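Local coordinates for kinesin-like protein (Caenorhabditis elegans, PDB 5X3E) that probably couples ATP hydrolysis to movement along microtubules, as a motor of the kinesin-6 family, at residues A[300-305]-A[326-331]. Residues are numbered along the deposited sequence; the frame is centred on the assembly and turned at random.
Sequences TIKLVM and VSQLCL. With SO4 (sulfate ion), chain C.
Ile301 pairs with Leu329 and Leu303 with Ser327 as the hydrogen-bonded pairs of two antiparallel strands, 300-305 and 326-331, whose axes close to 4.6 Å at 165°. The Ile301 pair is tied both ways, with Ile301 N to Leu329 O and Leu329 N to Ile301 O each 2.8 Å; the bond from Ser327 N to Leu303 O is longer, 3.2 Å. On one face Gln328 is the hub. The methyl of Thr300 lies over one face of its amide, CG2 3.8 Å from Gln328 CD, and on that same side Lys302 CE comes in obliquely, 3.7 Å from Gln328 NE2. Lys302 runs alongside Gln328, fully extended beyond CG, which carries NZ to a 2.7 Å hydrogen bond with O1 of a sulfate and into a salt bridge with Asp261. With Gln328 cut back to an alanine, the Thr300 methyl and the Lys302 methylenes would probably lose the amide and chain they pack on. Farther along this face, Val304 and Val326 stand side by side, CG2 to CG2 4.1 Å. On the other face Ile301 and Leu329 both lean on helix 141-152, while Leu303 and Leu329 reach helix 93-109. Ser327 OG, its chi1 of 59° setting it between the backbone N and the carbonyl carbon, hydrogen-bonds Leu108 O. These strands lie within the central sheet of the kinesin motor domain, a P-loop NTPase fold. The chemistry is thus divided: on one face mainly apolar side chains, with one serine hydroxyl bond, meet two helices; on the other a buried lysine is probably balanced by Asp261 and, in this crystal, sulfate.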
loop_
_atom_site.group_PDB
_atom_site.type_symbol
_atom_site.label_atom_id
_atom_site.label_comp_id
_atom_site.label_asym_id
_atom_site.label_seq_id
_atom_site.Cartn_x
_atom_site.Cartn_y
_atom_site.Cartn_z
ATOM N N THR A 300 -4.713 -2.448 -1.897
ATOM C CA THR A 300 -4.124 -2.551 -3.227
ATOM C C THR A 300 -5.042 -1.892 -4.247
ATOM O O THR A 300 -6.203 -2.291 -4.394
ATOM C CB THR A 300 -3.877 -4.009 -3.601
ATOM O OG1 THR A 300 -3.002 -4.607 -2.635
ATOM C CG2 THR A 300 -3.242 -4.094 -4.979
ATOM N N ILE A 301 -4.514 -0.901 -4.955
ATOM C CA ILE A 301 -5.216 -0.227 -6.041
ATOM C C ILE A 301 -4.765 -0.858 -7.347
ATOM O O ILE A 301 -3.575 -0.824 -7.681
ATOM C CB ILE A 301 -4.941 1.285 -6.035
ATOM C CG1 ILE A 301 -5.221 1.868 -4.649
ATOM C CG2 ILE A 301 -5.780 1.978 -7.102
ATOM C CD1 ILE A 301 -4.613 3.225 -4.416
ATOM N N LYS A 302 -5.705 -1.453 -8.073
ATOM C CA LYS A 302 -5.416 -2.124 -9.332
ATOM C C LYS A 302 -5.980 -1.322 -10.494
ATOM O O LYS A 302 -7.171 -0.992 -10.513
ATOM C CB LYS A 302 -5.995 -3.538 -9.351
ATOM C CG LYS A 302 -5.474 -4.428 -8.250
ATOM C CD LYS A 302 -6.109 -5.802 -8.329
ATOM C CE LYS A 302 -5.568 -6.705 -7.233
ATOM N NZ LYS A 302 -6.121 -8.080 -7.323
ATOM N N LEU A 303 -5.128 -1.038 -11.469
ATOM C CA LEU A 303 -5.539 -0.384 -12.702
ATOM C C LEU A 303 -5.642 -1.464 -13.773
ATOM O O LEU A 303 -4.632 -1.898 -14.334
ATOM C CB LEU A 303 -4.552 0.713 -13.088
ATOM C CG LEU A 303 -4.901 1.508 -14.344
ATOM C CD1 LEU A 303 -6.231 2.200 -14.151
ATOM C CD2 LEU A 303 -3.805 2.514 -14.664
ATOM N N VAL A 304 -6.865 -1.910 -14.038
ATOM C CA VAL A 304 -7.125 -2.953 -15.026
ATOM C C VAL A 304 -7.307 -2.281 -16.385
ATOM O O VAL A 304 -8.272 -1.544 -16.597
ATOM C CB VAL A 304 -8.360 -3.774 -14.649
ATOM C CG1 VAL A 304 -8.673 -4.801 -15.740
ATOM C CG2 VAL A 304 -8.169 -4.419 -13.277
ATOM N N MET A 305 -6.401 -2.565 -17.316
ATOM C CA MET A 305 -6.383 -1.915 -18.619
ATOM C C MET A 305 -6.558 -2.932 -19.741
ATOM O O MET A 305 -6.217 -4.109 -19.592
ATOM C CB MET A 305 -5.074 -1.133 -18.826
ATOM C CG MET A 305 -4.990 0.147 -18.006
ATOM S SD MET A 305 -3.313 0.753 -17.737
ATOM C CE MET A 305 -2.730 0.835 -19.413
ATOM N N VAL A 326 -2.703 -5.418 -16.088
ATOM C CA VAL A 326 -3.063 -4.983 -14.742
ATOM C C VAL A 326 -1.805 -4.490 -14.042
ATOM O O VAL A 326 -0.802 -5.210 -13.986
ATOM C CB VAL A 326 -3.727 -6.117 -13.933
ATOM C CG1 VAL A 326 -4.016 -5.669 -12.509
ATOM C CG2 VAL A 326 -5.007 -6.596 -14.616
ATOM N N SER A 327 -1.856 -3.271 -13.516
ATOM C CA SER A 327 -0.784 -2.740 -12.689
ATOM C C SER A 327 -1.325 -2.436 -11.297
ATOM O O SER A 327 -2.524 -2.203 -11.115
ATOM C CB SER A 327 -0.154 -1.485 -13.316
ATOM O OG SER A 327 -1.115 -0.462 -13.494
ATOM N N GLN A 328 -0.427 -2.432 -10.312
ATOM C CA GLN A 328 -0.800 -2.324 -8.907
ATOM C C GLN A 328 -0.058 -1.199 -8.210
ATOM O O GLN A 328 1.150 -1.022 -8.403
ATOM C CB GLN A 328 -0.488 -3.597 -8.132
ATOM C CG GLN A 328 -1.325 -4.781 -8.460
ATOM C CD GLN A 328 -1.088 -5.899 -7.473
ATOM O OE1 GLN A 328 -0.174 -5.827 -6.645
ATOM N NE2 GLN A 328 -1.904 -6.941 -7.552
ATOM N N LEU A 329 -0.778 -0.476 -7.360
ATOM C CA LEU A 329 -0.172 0.369 -6.343
ATOM C C LEU A 329 -0.665 -0.146 -5.002
ATOM O O LEU A 329 -1.869 -0.121 -4.726
ATOM C CB LEU A 329 -0.527 1.844 -6.543
ATOM C CG LEU A 329 0.426 2.878 -5.933
ATOM C CD1 LEU A 329 0.154 4.261 -6.494
ATOM C CD2 LEU A 329 0.318 2.909 -4.427
ATOM N N CYS A 330 0.263 -0.615 -4.178
ATOM C CA CYS A 330 -0.058 -1.307 -2.943
ATOM C C CYS A 330 0.447 -0.490 -1.760
ATOM O O CYS A 330 1.644 -0.203 -1.664
ATOM C CB CYS A 330 0.553 -2.707 -2.949
ATOM S SG CYS A 330 0.256 -3.596 -1.431
ATOM N N LEU A 331 -0.469 -0.127 -0.865
ATOM C CA LEU A 331 -0.182 0.703 0.300
ATOM C C LEU A 331 -0.387 -0.142 1.551
ATOM O O LEU A 331 -1.491 -0.643 1.788
ATOM C CB LEU A 331 -1.092 1.933 0.323
ATOM C CG LEU A 331 -0.987 2.862 -0.889
ATOM C CD1 LEU A 331 -2.139 3.841 -0.892
ATOM C CD2 LEU A 331 0.346 3.600 -0.883
HETATM S S SO4 C . -5.211 -9.549 -3.933
HETATM O O1 SO4 C . -4.983 -9.545 -5.379
HETATM O O2 SO4 C . -4.665 -8.329 -3.343
HETATM O O3 SO4 C . -4.543 -10.696 -3.337
HETATM O O4 SO4 C . -6.638 -9.635 -3.656
#